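Local coordinates for protein (2Z,6E)-hedycaryol synthase (Kitasatospora setae, PDB 4MC3) that catalyses the magnesium-dependent 1,11-cyclization of (2E,6E)-farnesyl diphosphate, with addition of water and release of diphosphate, to give (2Z,6E)-hedycaryol, at residues L72-L77 with A125-T130; D140-H145 with L184-E189. All blocks are in the same frame, centred on the assembly; numbering follows the deposited sequence.

Contact 1. Residues L72-L77 with A125-T130; sequences LKWIAL and ALWQET
Leu-126 lies over one face of the Trp-74 indole, and this apolar pairing fills the middle of the contact. Its CD2 methyl makes a CH-pi contact with the five-membered ring, 3.5 Å from the centroid and 7° off the ring normal. With CG anti to the backbone N (chi1 -178°), the Leu-126 branch reaches across to the indole. The same CD2 meets Leu-77 CD2 at 3.9 Å, while CD1 rests against Lys-73 CB. Beyond the indole, Trp-74 CZ2 comes to 4.0 Å from CE3 at the edge of the Trp-127 ring.

One hydrogen bond crosses the buried part. Trp-74 NE1 donates to Thr-130 OG1 at 3.0 Å, and the acceptor lies almost in the indole plane. The hydroxyl in turn donates to Leu-126 O at 2.8 Å, from above the carbonyl plane. That carbonyl also takes the helical bond from Thr-130 N.

Charges sit at the more exposed margin. The extended Lys-73 chain brings NZ to 3.8 Å from Glu-129 OE2, a long salt bridge. A water closes the gap between Lys-73 NZ and Glu-129 OE1.

Segments 72-77 and 125-130, on helices 65-84 and 118-131, run nearly antiparallel (159°) in the all-helical class I terpene synthase fold. A leucine in place of Trp-74 would probably leave Thr-130 OG1 without its indole donor and open a gap beside Leu-126. The bond to Thr-130 satisfies the indole N-H inside an apolar layer, and with the methyl over its face it probably limits the ring's tilt.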
loop_
_atom_site.group_PDB
_atom_site.type_symbol
_atom_site.label_atom_id
_atom_site.label_comp_id
_atom_site.label_asym_id
_atom_site.label_seq_id
_atom_site.Cartn_x
_atom_site.Cartn_y
_atom_site.Cartn_z
ATOM N N LEU A 72 11.057 1.021 5.126
ATOM C CA LEU A 72 11.010 2.466 5.400
ATOM C C LEU A 72 11.695 3.270 4.260
ATOM O O LEU A 72 11.276 4.386 3.959
ATOM C CB LEU A 72 11.665 2.806 6.721
ATOM C CG LEU A 72 11.018 2.352 8.011
ATOM C CD1 LEU A 72 11.642 3.063 9.203
ATOM C CD2 LEU A 72 9.531 2.516 7.942
ATOM N N LYS A 73 12.761 2.713 3.644
ATOM C CA LYS A 73 13.372 3.367 2.493
ATOM C C LYS A 73 12.350 3.517 1.342
ATOM O O LYS A 73 12.240 4.576 0.735
ATOM C CB LYS A 73 14.629 2.593 2.012
ATOM C CG LYS A 73 15.761 2.617 3.052
ATOM C CD LYS A 73 16.956 1.830 2.578
ATOM C CE LYS A 73 18.031 1.811 3.633
ATOM N NZ LYS A 73 19.152 0.875 3.241
ATOM N N TRP A 74 11.594 2.446 1.080
ATOM C CA TRP A 74 10.533 2.536 0.061
ATOM C C TRP A 74 9.472 3.575 0.400
ATOM O O TRP A 74 9.011 4.311 -0.484
ATOM C CB TRP A 74 9.946 1.136 -0.209
ATOM C CG TRP A 74 10.794 0.291 -1.042
ATOM C CD1 TRP A 74 11.704 -0.595 -0.623
ATOM C CD2 TRP A 74 10.873 0.299 -2.468
ATOM N NE1 TRP A 74 12.354 -1.182 -1.694
ATOM C CE2 TRP A 74 11.833 -0.651 -2.846
ATOM C CE3 TRP A 74 10.173 0.974 -3.467
ATOM C CZ2 TRP A 74 12.196 -0.864 -4.196
ATOM C CZ3 TRP A 74 10.498 0.764 -4.775
ATOM C CH2 TRP A 74 11.496 -0.140 -5.149
ATOM N N ILE A 75 9.036 3.610 1.654
ATOM C CA ILE A 75 8.030 4.618 2.050
ATOM C C ILE A 75 8.577 6.046 1.937
ATOM O O ILE A 75 7.904 6.928 1.421
ATOM C CB ILE A 75 7.480 4.317 3.445
ATOM C CG1 ILE A 75 6.673 2.994 3.436
ATOM C CG2 ILE A 75 6.650 5.481 3.922
ATOM C CD1 ILE A 75 6.166 2.591 4.823
ATOM N N ALA A 76 9.810 6.259 2.374
ATOM C CA ALA A 76 10.402 7.594 2.254
ATOM C C ALA A 76 10.540 8.011 0.805
ATOM O O ALA A 76 10.253 9.158 0.453
ATOM C CB ALA A 76 11.757 7.612 2.926
ATOM N N LEU A 77 11.002 7.096 -0.038
ATOM C CA LEU A 77 11.105 7.390 -1.458
ATOM C C LEU A 77 9.757 7.745 -2.065
ATOM O O LEU A 77 9.670 8.677 -2.869
ATOM C CB LEU A 77 11.779 6.258 -2.174
ATOM C CG LEU A 77 11.941 6.408 -3.669
ATOM C CD1 LEU A 77 12.880 7.518 -4.082
ATOM C CD2 LEU A 77 12.400 5.059 -4.215
ATOM N N ALA A 125 18.514 2.552 -7.717
ATOM C CA ALA A 125 19.511 1.947 -6.837
ATOM C C ALA A 125 18.783 1.078 -5.769
ATOM O O ALA A 125 19.216 -0.004 -5.379
ATOM C CB ALA A 125 20.452 3.008 -6.219
ATOM N N LEU A 126 17.685 1.625 -5.250
ATOM C CA LEU A 126 16.912 0.955 -4.207
ATOM C C LEU A 126 16.342 -0.345 -4.795
ATOM O O LEU A 126 16.338 -1.396 -4.155
ATOM C CB LEU A 126 15.812 1.830 -3.645
ATOM C CG LEU A 126 14.997 1.200 -2.508
ATOM C CD1 LEU A 126 15.873 0.819 -1.314
ATOM C CD2 LEU A 126 13.904 2.152 -2.051
ATOM N N TRP A 127 15.850 -0.293 -6.020
ATOM C CA TRP A 127 15.383 -1.520 -6.683
ATOM C C TRP A 127 16.493 -2.530 -6.883
ATOM O O TRP A 127 16.282 -3.711 -6.628
ATOM C CB TRP A 127 14.609 -1.212 -7.984
ATOM C CG TRP A 127 14.169 -2.459 -8.698
ATOM C CD1 TRP A 127 14.552 -2.852 -9.948
ATOM C CD2 TRP A 127 13.359 -3.517 -8.168
ATOM N NE1 TRP A 127 13.980 -4.079 -10.220
ATOM C CE2 TRP A 127 13.294 -4.516 -9.130
ATOM C CE3 TRP A 127 12.729 -3.726 -6.956
ATOM C CZ2 TRP A 127 12.568 -5.689 -8.920
ATOM C CZ3 TRP A 127 12.012 -4.883 -6.744
ATOM C CH2 TRP A 127 11.974 -5.864 -7.716
ATOM N N GLN A 128 17.674 -2.088 -7.317
ATOM C CA GLN A 128 18.789 -3.020 -7.421
ATOM C C GLN A 128 19.051 -3.755 -6.106
ATOM O O GLN A 128 19.236 -5.015 -6.094
ATOM C CB GLN A 128 20.077 -2.332 -7.928
ATOM C CG GLN A 128 21.241 -3.324 -8.205
ATOM C CD GLN A 128 22.078 -3.779 -6.985
ATOM O OE1 GLN A 128 22.048 -3.192 -5.870
ATOM N NE2 GLN A 128 22.845 -4.852 -7.193
ATOM N N GLU A 129 19.080 -3.029 -5.008
ATOM C CA GLU A 129 19.309 -3.606 -3.676
ATOM C C GLU A 129 18.193 -4.571 -3.265
ATOM O O GLU A 129 18.420 -5.630 -2.700
ATOM C CB GLU A 129 19.502 -2.501 -2.636
ATOM C CG GLU A 129 19.531 -2.986 -1.176
ATOM C CD GLU A 129 19.625 -1.886 -0.108
ATOM O OE1 GLU A 129 19.599 -0.658 -0.421
ATOM O OE2 GLU A 129 19.720 -2.268 1.098
ATOM N N THR A 130 16.965 -4.186 -3.543
ATOM C CA THR A 130 15.805 -4.966 -3.162
ATOM C C THR A 130 15.713 -6.279 -3.960
ATOM O O THR A 130 15.359 -7.352 -3.404
ATOM C CB THR A 130 14.556 -4.071 -3.325
ATOM O OG1 THR A 130 14.673 -2.900 -2.477
ATOM C CG2 THR A 130 13.304 -4.817 -2.897
HETATM O O HOH W 1 20.661 1.245 0.905
#

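Contact 2. Residues D140-H145 with L184-E189; sequences DAFIGH and LWDLDE
Asp-186 reaches from helix 181-188 to helix 136-160 and meets both Phe-142 and His-145. Its CB lies at the edge of the Phe-142 ring, 4.0 Å from CD1. With chi1 at -68°, CG stands anti to the carbonyl carbon and turns the carboxylate toward His-145. CG itself lies in the plane of the imidazole, off its edge. OD1 is the more distant oxygen, 3.3 Å from His-145 ND1. OD2 does the gripping. It accepts a short hydrogen bond from His-145 ND1 at 2.6 Å, nearly straight at 167°. The oxygen uses its syn lone pair, on the side of OD1, and the N-H points to it almost within the ring plane. Imidazole and carboxylate are nearly coplanar, 16° apart. OD2 also packs against the backbone of the facing helix, 3.3 Å from Phe-142 CA.

This is a His-carboxylate hydrogen bond between two nearly antiparallel helices of the terpene synthase alpha-domain. The axes of their short segments lie 9.6 Å apart. The bond fixes the rotation of the His-145 ring. The nearby carboxylate would probably favour a protonated imidazole. His-145 lies one helical turn before Phe-149, which is important for stabilizing the cation at C-11. The side chain of His-145 is about 7 Å from that of Phe-149 at their nearest atoms.

Next to this polar pair the contact is apolar. Phe-142 CE1 meets Leu-187 CG at 3.8 Å. Both Leu-187 methyls lie close to the same ring carbon. Trp-138 packs on Phe-142 and Leu-187, and its NE1 bonds to the backbone oxygen of Asp-186.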
loop_
_atom_site.group_PDB
_atom_site.type_symbol
_atom_site.label_atom_id
_atom_site.label_comp_id
_atom_site.label_asym_id
_atom_site.label_seq_id
_atom_site.Cartn_x
_atom_site.Cartn_y
_atom_site.Cartn_z
ATOM N N ASP A 140 8.818 -9.932 -9.974
ATOM C CA ASP A 140 7.829 -9.597 -10.993
ATOM C C ASP A 140 6.510 -9.097 -10.325
ATOM O O ASP A 140 5.846 -8.183 -10.833
ATOM C CB ASP A 140 7.522 -10.811 -11.853
ATOM C CG ASP A 140 8.613 -11.127 -12.835
ATOM O OD1 ASP A 140 9.515 -10.303 -13.073
ATOM O OD2 ASP A 140 8.523 -12.218 -13.432
ATOM N N ALA A 141 6.117 -9.714 -9.201
ATOM C CA ALA A 141 4.886 -9.328 -8.483
ATOM C C ALA A 141 5.051 -7.924 -7.932
ATOM O O ALA A 141 4.185 -7.070 -8.112
ATOM C CB ALA A 141 4.594 -10.295 -7.375
ATOM N N PHE A 142 6.199 -7.658 -7.313
ATOM C CA PHE A 142 6.479 -6.333 -6.733
ATOM C C PHE A 142 6.489 -5.268 -7.839
ATOM O O PHE A 142 5.821 -4.230 -7.679
ATOM C CB PHE A 142 7.838 -6.307 -5.984
ATOM C CG PHE A 142 8.159 -4.966 -5.432
ATOM C CD1 PHE A 142 7.738 -4.614 -4.153
ATOM C CD2 PHE A 142 8.829 -4.014 -6.178
ATOM C CE1 PHE A 142 7.983 -3.377 -3.639
ATOM C CE2 PHE A 142 9.047 -2.711 -5.682
ATOM C CZ PHE A 142 8.669 -2.409 -4.378
ATOM N N ILE A 143 7.200 -5.499 -8.942
ATOM C CA ILE A 143 7.218 -4.533 -10.008
ATOM C C ILE A 143 5.834 -4.263 -10.546
ATOM O O ILE A 143 5.456 -3.131 -10.801
ATOM C CB ILE A 143 8.184 -5.012 -11.159
ATOM C CG1 ILE A 143 9.598 -4.932 -10.654
ATOM C CG2 ILE A 143 8.004 -4.181 -12.432
ATOM C CD1 ILE A 143 10.601 -5.480 -11.671
ATOM N N GLY A 144 5.055 -5.292 -10.736
ATOM C CA GLY A 144 3.725 -5.047 -11.262
ATOM C C GLY A 144 2.876 -4.206 -10.323
ATOM O O GLY A 144 2.197 -3.271 -10.743
ATOM N N HIS A 145 2.958 -4.515 -9.037
ATOM C CA HIS A 145 2.210 -3.724 -8.048
ATOM C C HIS A 145 2.727 -2.279 -7.932
ATOM O O HIS A 145 1.922 -1.346 -7.738
ATOM C CB HIS A 145 2.279 -4.442 -6.730
ATOM C CG HIS A 145 1.485 -5.704 -6.661
ATOM N ND1 HIS A 145 1.817 -6.720 -5.787
ATOM C CD2 HIS A 145 0.321 -6.078 -7.252
ATOM C CE1 HIS A 145 0.942 -7.695 -5.898
ATOM N NE2 HIS A 145 0.029 -7.333 -6.786
ATOM N N LEU A 184 3.427 -2.775 -0.699
ATOM C CA LEU A 184 3.860 -2.800 0.684
ATOM C C LEU A 184 3.862 -4.178 1.256
ATOM O O LEU A 184 4.788 -4.660 1.928
ATOM C CB LEU A 184 3.035 -1.815 1.561
ATOM C CG LEU A 184 3.288 -0.368 1.217
ATOM C CD1 LEU A 184 2.178 0.526 1.779
ATOM C CD2 LEU A 184 4.602 0.118 1.841
ATOM N N TRP A 185 2.761 -4.893 1.060
ATOM C CA TRP A 185 2.594 -6.274 1.541
ATOM C C TRP A 185 3.560 -7.219 0.820
ATOM O O TRP A 185 4.082 -8.125 1.473
ATOM C CB TRP A 185 1.192 -6.790 1.427
ATOM C CG TRP A 185 0.251 -6.095 2.450
ATOM C CD1 TRP A 185 0.563 -5.658 3.689
ATOM C CD2 TRP A 185 -1.140 -5.747 2.240
ATOM N NE1 TRP A 185 -0.553 -5.099 4.295
ATOM C CE2 TRP A 185 -1.597 -5.106 3.400
ATOM C CE3 TRP A 185 -2.005 -5.891 1.166
ATOM C CZ2 TRP A 185 -2.934 -4.629 3.531
ATOM C CZ3 TRP A 185 -3.346 -5.456 1.300
ATOM C CH2 TRP A 185 -3.769 -4.825 2.466
ATOM N N ASP A 186 3.846 -6.998 -0.472
ATOM C CA ASP A 186 4.905 -7.770 -1.091
ATOM C C ASP A 186 6.202 -7.731 -0.262
ATOM O O ASP A 186 6.925 -8.728 -0.129
ATOM C CB ASP A 186 5.208 -7.278 -2.514
ATOM C CG ASP A 186 4.085 -7.537 -3.512
ATOM O OD1 ASP A 186 3.295 -8.472 -3.353
ATOM O OD2 ASP A 186 4.030 -6.721 -4.481
ATOM N N LEU A 187 6.576 -6.560 0.260
ATOM C CA LEU A 187 7.771 -6.429 1.055
ATOM C C LEU A 187 7.722 -7.198 2.363
ATOM O O LEU A 187 8.798 -7.550 2.912
ATOM C CB LEU A 187 8.121 -4.946 1.281
ATOM C CG LEU A 187 8.578 -4.106 0.070
ATOM C CD1 LEU A 187 8.535 -2.625 0.282
ATOM C CD2 LEU A 187 10.009 -4.546 -0.360
ATOM N N ASP A 188 6.529 -7.485 2.880
ATOM C CA ASP A 188 6.404 -8.289 4.084
ATOM C C ASP A 188 6.975 -9.708 3.880
ATOM O O ASP A 188 7.396 -10.355 4.842
ATOM C CB ASP A 188 4.960 -8.387 4.537
ATOM C CG ASP A 188 4.798 -8.944 5.969
ATOM O OD1 ASP A 188 5.565 -8.520 6.851
ATOM O OD2 ASP A 188 3.920 -9.840 6.165
ATOM N N GLU A 189 7.059 -10.180 2.631
ATOM C CA GLU A 189 7.577 -11.518 2.389
ATOM C C GLU A 189 9.067 -11.608 2.793
ATOM O O GLU A 189 9.542 -12.696 3.085
ATOM C CB GLU A 189 7.387 -11.942 0.962
ATOM C CG GLU A 189 5.958 -12.047 0.532
ATOM C CD GLU A 189 5.775 -12.766 -0.805
ATOM O OE1 GLU A 189 6.416 -13.839 -1.006
ATOM O OE2 GLU A 189 4.993 -12.266 -1.660
#

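In the fold
Both contacts are buried and join nearly antiparallel helices, but they hold different pairs: 65-84 with 118-131 in contact 1, 136-160 with 181-188 in contact 2. Their centres lie 12 Å apart, and an aromatic layer joins them. Trp-127 CZ3 packs 3.3 Å from Phe-142 CD2 with the rings nearly parallel, while Trp-74 meets Phe-142 edge-to-face. Contact 1 is the larger and reaches a partly exposed margin, where its charged pair is long and water-bridged. Contact 2 lies nearer the centre of the chain, and its charged partner is a buried carboxylate held by a short, direct bond. On the pocket side, segment 72-77 of contact 1 touches the bound nerolidol through Ile-75.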